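Local coordinates for protein guanine deaminase (Escherichia coli, PDB 6OHB) that catalyses the zinc-dependent hydrolytic deamination of guanine to xanthine and ammonia in purine degradation, at residues A138-V144 with R162-V168; L203-R209 with T232-H237; M219-Q223 with V261-L267. All coordinates share one frame; numbering follows the deposited sequence.

Contact 1. Residues A138-V144 with R162-V168; sequences ALVFGTV and RMIAGKV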
# COMPACT_ATOMS: atom_id res chain seq x y z
N ALA A 138 6.38 -16.43 -13.10
CA ALA A 138 5.33 -16.59 -12.11
C ALA A 138 4.94 -18.06 -12.01
O ALA A 138 5.00 -18.81 -12.98
CB ALA A 138 4.09 -15.75 -12.46
N LEU A 139 4.56 -18.45 -10.80
CA LEU A 139 3.91 -19.73 -10.54
C LEU A 139 2.42 -19.42 -10.42
O LEU A 139 2.01 -18.72 -9.49
CB LEU A 139 4.48 -20.38 -9.29
CG LEU A 139 3.71 -21.55 -8.67
CD1 LEU A 139 3.55 -22.68 -9.68
CD2 LEU A 139 4.42 -22.03 -7.41
N VAL A 140 1.63 -19.91 -11.37
CA VAL A 140 0.31 -19.37 -11.65
C VAL A 140 -0.74 -20.45 -11.40
O VAL A 140 -0.66 -21.54 -11.98
CB VAL A 140 0.20 -18.86 -13.10
CG1 VAL A 140 -1.17 -18.26 -13.34
CG2 VAL A 140 1.30 -17.85 -13.40
N PHE A 141 -1.72 -20.14 -10.56
CA PHE A 141 -2.91 -20.97 -10.48
C PHE A 141 -3.74 -20.78 -11.74
O PHE A 141 -4.02 -19.64 -12.15
CB PHE A 141 -3.74 -20.61 -9.25
CG PHE A 141 -3.69 -21.64 -8.16
CD1 PHE A 141 -2.50 -21.89 -7.49
CD2 PHE A 141 -4.82 -22.35 -7.79
CE1 PHE A 141 -2.44 -22.82 -6.48
CE2 PHE A 141 -4.77 -23.29 -6.78
CZ PHE A 141 -3.58 -23.53 -6.12
N GLY A 142 -4.12 -21.88 -12.37
CA GLY A 142 -5.00 -21.83 -13.52
C GLY A 142 -6.48 -21.93 -13.19
O GLY A 142 -6.96 -21.42 -12.17
N THR A 143 -7.20 -22.60 -14.08
CA THR A 143 -8.61 -22.90 -13.91
C THR A 143 -8.77 -24.37 -13.55
O THR A 143 -7.81 -25.14 -13.49
CB THR A 143 -9.36 -22.62 -15.22
OG1 THR A 143 -8.52 -22.99 -16.33
CG2 THR A 143 -9.70 -21.15 -15.33
N VAL A 144 -10.02 -24.77 -13.31
CA VAL A 144 -10.32 -26.20 -13.32
C VAL A 144 -10.49 -26.66 -14.76
O VAL A 144 -10.22 -27.82 -15.08
CB VAL A 144 -11.55 -26.50 -12.47
CG1 VAL A 144 -11.56 -27.97 -12.07
CG2 VAL A 144 -11.58 -25.61 -11.25
N ARG A 162 9.16 -17.71 -19.24
CA ARG A 162 9.30 -18.83 -18.31
C ARG A 162 8.22 -18.71 -17.24
O ARG A 162 8.29 -17.83 -16.38
CB ARG A 162 10.69 -18.90 -17.68
CG ARG A 162 10.88 -20.16 -16.84
CD ARG A 162 12.34 -20.43 -16.49
NE ARG A 162 13.14 -20.83 -17.65
CZ ARG A 162 13.26 -22.08 -18.10
NH1 ARG A 162 12.61 -23.07 -17.49
NH2 ARG A 162 14.02 -22.34 -19.15
N MET A 163 7.24 -19.61 -17.29
CA MET A 163 6.10 -19.57 -16.39
C MET A 163 5.75 -20.99 -15.96
O MET A 163 5.77 -21.92 -16.78
CB MET A 163 4.89 -18.92 -17.07
CG MET A 163 3.56 -19.21 -16.40
SD MET A 163 2.16 -18.51 -17.29
CE MET A 163 2.51 -16.75 -17.15
N ILE A 164 5.43 -21.15 -14.69
CA ILE A 164 4.91 -22.41 -14.16
C ILE A 164 3.41 -22.23 -13.93
O ILE A 164 2.99 -21.28 -13.25
CB ILE A 164 5.62 -22.81 -12.86
CG1 ILE A 164 7.12 -22.55 -12.97
CG2 ILE A 164 5.33 -24.27 -12.53
CD1 ILE A 164 7.88 -22.85 -11.69
N ALA A 165 2.61 -23.12 -14.50
CA ALA A 165 1.17 -23.05 -14.37
C ALA A 165 0.61 -24.47 -14.41
O ALA A 165 1.30 -25.43 -14.74
CB ALA A 165 0.55 -22.18 -15.47
N GLY A 166 -0.67 -24.59 -14.06
CA GLY A 166 -1.32 -25.88 -14.07
C GLY A 166 -2.81 -25.73 -13.86
O GLY A 166 -3.30 -24.69 -13.41
N LYS A 167 -3.53 -26.80 -14.21
CA LYS A 167 -4.97 -26.84 -14.04
C LYS A 167 -5.33 -27.10 -12.58
O LYS A 167 -4.72 -27.93 -11.91
CB LYS A 167 -5.57 -27.93 -14.93
CG LYS A 167 -7.05 -28.15 -14.75
CD LYS A 167 -7.46 -29.51 -15.30
CE LYS A 167 -8.03 -30.40 -14.20
NZ LYS A 167 -9.27 -29.84 -13.62
N VAL A 168 -6.35 -26.39 -12.10
CA VAL A 168 -6.82 -26.58 -10.73
C VAL A 168 -7.53 -27.93 -10.63
O VAL A 168 -8.35 -28.28 -11.48
CB VAL A 168 -7.76 -25.44 -10.32
CG1 VAL A 168 -8.32 -25.70 -8.93
CG2 VAL A 168 -7.04 -24.11 -10.36
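L139 pairs with I164 across two adjoining parallel strands of the amidohydrolase TIM barrel, whose axes diverge by only 11°. They belong to a beta-alpha-beta unit whose connecting helix, 146-158, packs on the outer side.

The backbone bonds set the register. I164 straddles L139: I164 N donates to A138 O at 2.9 Å, and V140 N returns to I164 O at 2.7 Å. Farther along, G142 N reaches G166 O only weakly, at a bent 126°, so the regular ladder fades toward the C-terminal ends.

Apolar contacts divide between the two faces. On the inner one, L139 CD1 lies 3.7 Å from I164 CG2, and both side chains also touch A205 of the next strand. On the outer one, V140 CG2 meets M163 CG at 4.0 Å, while V140 and A165 reach L152 and F153 of helix 146-158. On the same side as L139, F141 CD2 lies 3.8 Å from V168 CG2, an oblique approach to the ring. That ring also meets those of H82, H84 and H237, and the F141 side chain comes about 6 Å from the zinc ion at its nearest atom, so this end lies beside the metal centre.

The polar side-chain contact comes from K167. Its chain leaves the backbone extended and then turns at CG-CD (chi3 118°) and CD-CE, curling round V144 O, which CG and CD also touch, so that NZ bridges V144 O and V168 O. NZ also forms a salt bridge with D180, and it meets V144 O at 2.7 Å in the carbonyl plane, on a lone pair.

Contact 2. Residues L203-R209 with T232-H237; sequences LYAITPR and TWVHTH. With ZN (zinc ion), chain E.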
# COMPACT_ATOMS: atom_id res chain seq x y z
N LEU A 203 6.59 -24.48 -17.87
CA LEU A 203 6.66 -25.57 -16.90
C LEU A 203 5.28 -25.79 -16.31
O LEU A 203 4.48 -24.85 -16.18
CB LEU A 203 7.67 -25.26 -15.79
CG LEU A 203 9.11 -24.96 -16.23
CD1 LEU A 203 9.90 -24.27 -15.13
CD2 LEU A 203 9.80 -26.24 -16.68
N TYR A 204 4.99 -27.03 -15.94
CA TYR A 204 3.68 -27.40 -15.41
C TYR A 204 3.76 -27.68 -13.91
O TYR A 204 4.74 -28.26 -13.42
CB TYR A 204 3.10 -28.62 -16.14
CG TYR A 204 1.66 -28.88 -15.75
CD1 TYR A 204 1.35 -29.63 -14.61
CD2 TYR A 204 0.61 -28.38 -16.51
CE1 TYR A 204 0.04 -29.86 -14.25
CE2 TYR A 204 -0.70 -28.61 -16.16
CZ TYR A 204 -0.98 -29.35 -15.02
OH TYR A 204 -2.28 -29.58 -14.66
N ALA A 205 2.71 -27.29 -13.19
CA ALA A 205 2.58 -27.55 -11.76
C ALA A 205 1.30 -28.32 -11.51
O ALA A 205 0.22 -27.89 -11.93
CB ALA A 205 2.58 -26.24 -10.96
N ILE A 206 1.41 -29.47 -10.83
CA ILE A 206 0.23 -30.18 -10.37
C ILE A 206 -0.42 -29.34 -9.28
O ILE A 206 0.18 -29.09 -8.23
CB ILE A 206 0.59 -31.58 -9.86
CG1 ILE A 206 1.18 -32.43 -10.98
CG2 ILE A 206 -0.65 -32.25 -9.28
CD1 ILE A 206 2.35 -33.26 -10.54
N THR A 207 -1.65 -28.90 -9.52
CA THR A 207 -2.26 -27.82 -8.76
C THR A 207 -3.61 -28.25 -8.20
O THR A 207 -4.66 -27.97 -8.79
CB THR A 207 -2.40 -26.57 -9.63
OG1 THR A 207 -1.17 -26.31 -10.31
CG2 THR A 207 -2.74 -25.37 -8.79
N PRO A 208 -3.62 -28.96 -7.07
CA PRO A 208 -4.86 -29.06 -6.29
C PRO A 208 -5.05 -27.77 -5.52
O PRO A 208 -4.11 -27.25 -4.90
CB PRO A 208 -4.59 -30.25 -5.35
CG PRO A 208 -3.08 -30.30 -5.22
CD PRO A 208 -2.51 -29.74 -6.49
N ARG A 209 -6.27 -27.23 -5.56
CA ARG A 209 -6.53 -25.94 -4.92
C ARG A 209 -6.13 -25.99 -3.45
O ARG A 209 -5.23 -25.27 -3.01
CB ARG A 209 -8.00 -25.54 -5.08
CG ARG A 209 -8.27 -24.11 -4.61
CD ARG A 209 -9.71 -23.69 -4.79
NE ARG A 209 -10.10 -23.60 -6.20
CZ ARG A 209 -10.04 -22.49 -6.92
NH1 ARG A 209 -9.59 -21.36 -6.38
NH2 ARG A 209 -10.42 -22.50 -8.19
N THR A 232 7.77 -32.20 -12.67
CA THR A 232 6.77 -31.14 -12.65
C THR A 232 6.76 -30.48 -11.28
O THR A 232 7.37 -30.95 -10.32
CB THR A 232 5.38 -31.68 -12.98
OG1 THR A 232 5.07 -32.79 -12.12
CG2 THR A 232 5.29 -32.11 -14.44
N TRP A 233 6.06 -29.36 -11.20
CA TRP A 233 5.93 -28.68 -9.92
C TRP A 233 4.67 -29.15 -9.20
O TRP A 233 3.76 -29.73 -9.80
CB TRP A 233 5.92 -27.16 -10.14
CG TRP A 233 7.30 -26.57 -10.18
CD1 TRP A 233 7.85 -25.72 -9.27
CD2 TRP A 233 8.32 -26.82 -11.16
NE1 TRP A 233 9.14 -25.41 -9.63
CE2 TRP A 233 9.45 -26.08 -10.78
CE3 TRP A 233 8.38 -27.61 -12.32
CZ2 TRP A 233 10.64 -26.10 -11.53
CZ3 TRP A 233 9.56 -27.62 -13.06
CH2 TRP A 233 10.67 -26.87 -12.66
N VAL A 234 4.65 -28.91 -7.90
CA VAL A 234 3.45 -29.07 -7.08
C VAL A 234 3.14 -27.71 -6.47
O VAL A 234 4.05 -27.02 -6.00
CB VAL A 234 3.64 -30.14 -5.99
CG1 VAL A 234 2.43 -30.19 -5.07
CG2 VAL A 234 3.91 -31.51 -6.61
N HIS A 235 1.87 -27.33 -6.47
CA HIS A 235 1.50 -25.98 -6.05
C HIS A 235 0.14 -26.03 -5.37
O HIS A 235 -0.85 -26.40 -6.00
CB HIS A 235 1.46 -25.05 -7.27
CG HIS A 235 1.23 -23.62 -6.93
ND1 HIS A 235 0.73 -22.71 -7.84
CD2 HIS A 235 1.43 -22.93 -5.78
CE1 HIS A 235 0.64 -21.52 -7.27
NE2 HIS A 235 1.05 -21.63 -6.02
N THR A 236 0.08 -25.64 -4.09
CA THR A 236 -1.22 -25.65 -3.42
C THR A 236 -1.22 -24.64 -2.28
O THR A 236 -0.19 -24.07 -1.94
CB THR A 236 -1.57 -27.06 -2.92
OG1 THR A 236 -2.94 -27.10 -2.51
CG2 THR A 236 -0.67 -27.47 -1.76
N HIS A 237 -2.39 -24.44 -1.67
CA HIS A 237 -2.54 -23.57 -0.51
C HIS A 237 -2.38 -24.38 0.78
O HIS A 237 -2.72 -25.56 0.83
CB HIS A 237 -3.92 -22.87 -0.52
CG HIS A 237 -4.09 -21.83 -1.60
ND1 HIS A 237 -4.58 -22.13 -2.86
CD2 HIS A 237 -3.92 -20.49 -1.57
CE1 HIS A 237 -4.66 -21.01 -3.57
NE2 HIS A 237 -4.26 -20.00 -2.81
ZN ZN E . -4.10 -18.15 -3.65
O HOH W 1 -0.13 -23.75 -10.24
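H237 binds R209 by both backbone and ring where strands 203-208 and 233-238 meet, neighbouring parallel strands of the amidohydrolase (beta/alpha)8 barrel, here splayed by 39°. Its side chain can be followed from the main chain to the metal. CB sits 3.7 Å from R209 O, with CG a little farther from the same oxygen. A chi1 of -70° sets CG beside the backbone N, and the turn of the ring about CB-CG directs ND1 to that carbonyl. ND1 then donates to R209 O at 3.2 Å, the acceptor lying almost in the ring plane. H237 N bonds the same oxygen from the opposite face of the carbonyl plane, so two donors of one residue grip it; the ND1 bond and the zinc at NE2 together should fix the imidazole's rotation. CE1 and CD2 flank the tip, where NE2 binds the zinc ion at 2.0 Å; H82, H84 and D327 are further ligands. R209, in a substrate site assigned by similarity, directs its guanidinium to E110.

Nearer the strand starts the ladder is regular: W233 N donates to Y204 O along a nearly straight line, 177° at the hydrogen, and I206 N and H235 N continue it. L203 CD1 rests off-centre against the six-membered ring of W233, 4.1 Å from its centroid, a CH-pi contact, and A205 CB abuts W233 CB at 3.6 Å.

A second-shell link lies between these ends. H235 NE2 bonds ND1 of the ligand H82, which should help hold that ring's orientation, and one water lies 2.8 Å from both H235 ND1 and T207 OG1, in the imidazole plane.

Contact 3. Residues M219-Q223 with V261-L267; sequences MAMAQ and VYHQYGL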
# COMPACT_ATOMS: atom_id res chain seq x y z
N MET A 219 -6.72 -36.68 -4.44
CA MET A 219 -5.38 -36.57 -3.86
C MET A 219 -4.50 -37.72 -4.34
O MET A 219 -3.31 -37.52 -4.63
CB MET A 219 -5.46 -36.54 -2.34
CG MET A 219 -6.11 -35.28 -1.76
SD MET A 219 -5.18 -33.73 -1.96
CE MET A 219 -3.67 -34.09 -1.07
N ALA A 220 -5.07 -38.93 -4.44
CA ALA A 220 -4.31 -40.06 -4.98
C ALA A 220 -3.95 -39.84 -6.45
O ALA A 220 -2.84 -40.19 -6.88
CB ALA A 220 -5.10 -41.36 -4.81
N MET A 221 -4.86 -39.25 -7.23
CA MET A 221 -4.54 -38.95 -8.63
C MET A 221 -3.41 -37.93 -8.74
O MET A 221 -2.54 -38.04 -9.61
CB MET A 221 -5.79 -38.47 -9.37
CG MET A 221 -6.85 -39.54 -9.58
SD MET A 221 -6.22 -41.01 -10.40
CE MET A 221 -7.42 -41.25 -11.71
N ALA A 222 -3.41 -36.92 -7.87
CA ALA A 222 -2.32 -35.94 -7.88
C ALA A 222 -1.00 -36.59 -7.51
O ALA A 222 0.04 -36.31 -8.12
CB ALA A 222 -2.63 -34.79 -6.92
N GLN A 223 -1.01 -37.47 -6.49
CA GLN A 223 0.18 -38.24 -6.14
C GLN A 223 0.68 -39.05 -7.34
O GLN A 223 1.88 -39.10 -7.61
CB GLN A 223 -0.14 -39.16 -4.97
CG GLN A 223 0.95 -40.17 -4.63
CD GLN A 223 0.66 -40.92 -3.35
OE1 GLN A 223 -0.50 -41.19 -3.02
NE2 GLN A 223 1.71 -41.26 -2.61
N VAL A 261 -1.44 -34.21 5.31
CA VAL A 261 -2.27 -34.72 4.23
C VAL A 261 -1.51 -34.69 2.91
O VAL A 261 -1.50 -35.66 2.15
CB VAL A 261 -3.59 -33.92 4.13
CG1 VAL A 261 -4.49 -34.54 3.07
CG2 VAL A 261 -4.27 -33.87 5.49
N TYR A 262 -0.84 -33.56 2.63
CA TYR A 262 -0.05 -33.46 1.41
C TYR A 262 1.16 -34.39 1.46
O TYR A 262 1.51 -35.01 0.46
CB TYR A 262 0.42 -32.02 1.20
CG TYR A 262 -0.69 -31.02 1.00
CD1 TYR A 262 -1.69 -31.23 0.06
CD2 TYR A 262 -0.73 -29.86 1.76
CE1 TYR A 262 -2.71 -30.30 -0.11
CE2 TYR A 262 -1.74 -28.93 1.60
CZ TYR A 262 -2.72 -29.16 0.66
OH TYR A 262 -3.72 -28.22 0.50
N HIS A 263 1.78 -34.50 2.64
CA HIS A 263 2.99 -35.31 2.79
C HIS A 263 2.71 -36.79 2.56
O HIS A 263 3.50 -37.47 1.89
CB HIS A 263 3.60 -35.07 4.17
CG HIS A 263 4.88 -35.83 4.40
ND1 HIS A 263 6.04 -35.55 3.72
CD2 HIS A 263 5.17 -36.83 5.26
CE1 HIS A 263 7.00 -36.36 4.14
NE2 HIS A 263 6.49 -37.15 5.07
N GLN A 264 1.61 -37.31 3.12
CA GLN A 264 1.31 -38.73 2.97
C GLN A 264 0.97 -39.07 1.52
O GLN A 264 1.18 -40.21 1.09
CB GLN A 264 0.15 -39.14 3.89
CG GLN A 264 0.48 -39.10 5.38
CD GLN A 264 1.78 -39.81 5.74
OE1 GLN A 264 2.06 -40.90 5.25
NE2 GLN A 264 2.58 -39.18 6.59
N TYR A 265 0.42 -38.12 0.77
CA TYR A 265 0.19 -38.30 -0.66
C TYR A 265 1.41 -37.92 -1.50
O TYR A 265 1.27 -37.66 -2.70
CB TYR A 265 -1.03 -37.51 -1.10
CG TYR A 265 -2.35 -38.12 -0.68
CD1 TYR A 265 -2.82 -39.29 -1.28
CD2 TYR A 265 -3.12 -37.54 0.31
CE1 TYR A 265 -4.02 -39.86 -0.90
CE2 TYR A 265 -4.33 -38.11 0.71
CZ TYR A 265 -4.77 -39.27 0.10
OH TYR A 265 -5.97 -39.82 0.49
N GLY A 266 2.60 -37.88 -0.90
CA GLY A 266 3.84 -37.64 -1.63
C GLY A 266 3.87 -36.36 -2.44
O GLY A 266 4.44 -36.34 -3.54
N LEU A 267 3.28 -35.28 -1.92
CA LEU A 267 3.26 -34.00 -2.61
C LEU A 267 4.14 -32.96 -1.93
O LEU A 267 4.06 -31.77 -2.27
CB LEU A 267 1.83 -33.47 -2.71
CG LEU A 267 0.85 -34.28 -3.56
CD1 LEU A 267 -0.57 -33.77 -3.35
CD2 LEU A 267 1.23 -34.22 -5.02
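Y265 chi1 of -75°, with CG beside the backbone N, lays its ring beneath M219 CB, while M219 chi1 of -67° starts the rest of the methionine toward Y262. CB stands 3.5 Å from the Y265 ring centroid and only 8° off its normal, a centred CH-pi contact. Further bends fold the methionine back, so that SD makes an oblique Met-aromatic contact and CE settles among Y262, Y265 and L267, 3.7 Å from Y262 CD1. Q223 is extended instead: its CB passes 3.1 Å from Y265 O, and OE1 arrives at the ring edge, 3.5 Å from CD1, with the amide nearly perpendicular to the ring. Were Y265 replaced by an alanine, M219 CB would probably lose its aromatic floor and Q223 OE1 the ring edge, with a gap opened between the helices. The tyrosine lies at a Schellman motif closing helix 258-264: G266 N, in a residue of positive phi, donates to H263 O, and L267 N to Y262 O. The contact thus joins helix 216-228 to the end of helix 258-264 on the barrel's outer layer, with L267 reaching inward to V234 of strand 233-238 and Y262 OH bonding H237 O.

In the fold
Contacts 1 and 2 are wholly buried and build one continuous strand succession: 164-169 and 203-208 are neighbours, joined by A165 O to A205 N at 2.8 Å, and the two centres lie 7 Å apart. Both combine backbone ladders with apolar faces and run toward the zinc ion, contact 2 binding it directly and contact 1 bringing an aromatic ring close. Contact 3 is only partly buried, its centre about 23 Å from that of the chain, and relies on side-chain packing between helical elements. It does not touch contact 1, the nearest atoms being about 8 Å apart, but it meets contact 2, since helix 216-228 connects the two strands of that contact and packs on them, A222 against I206.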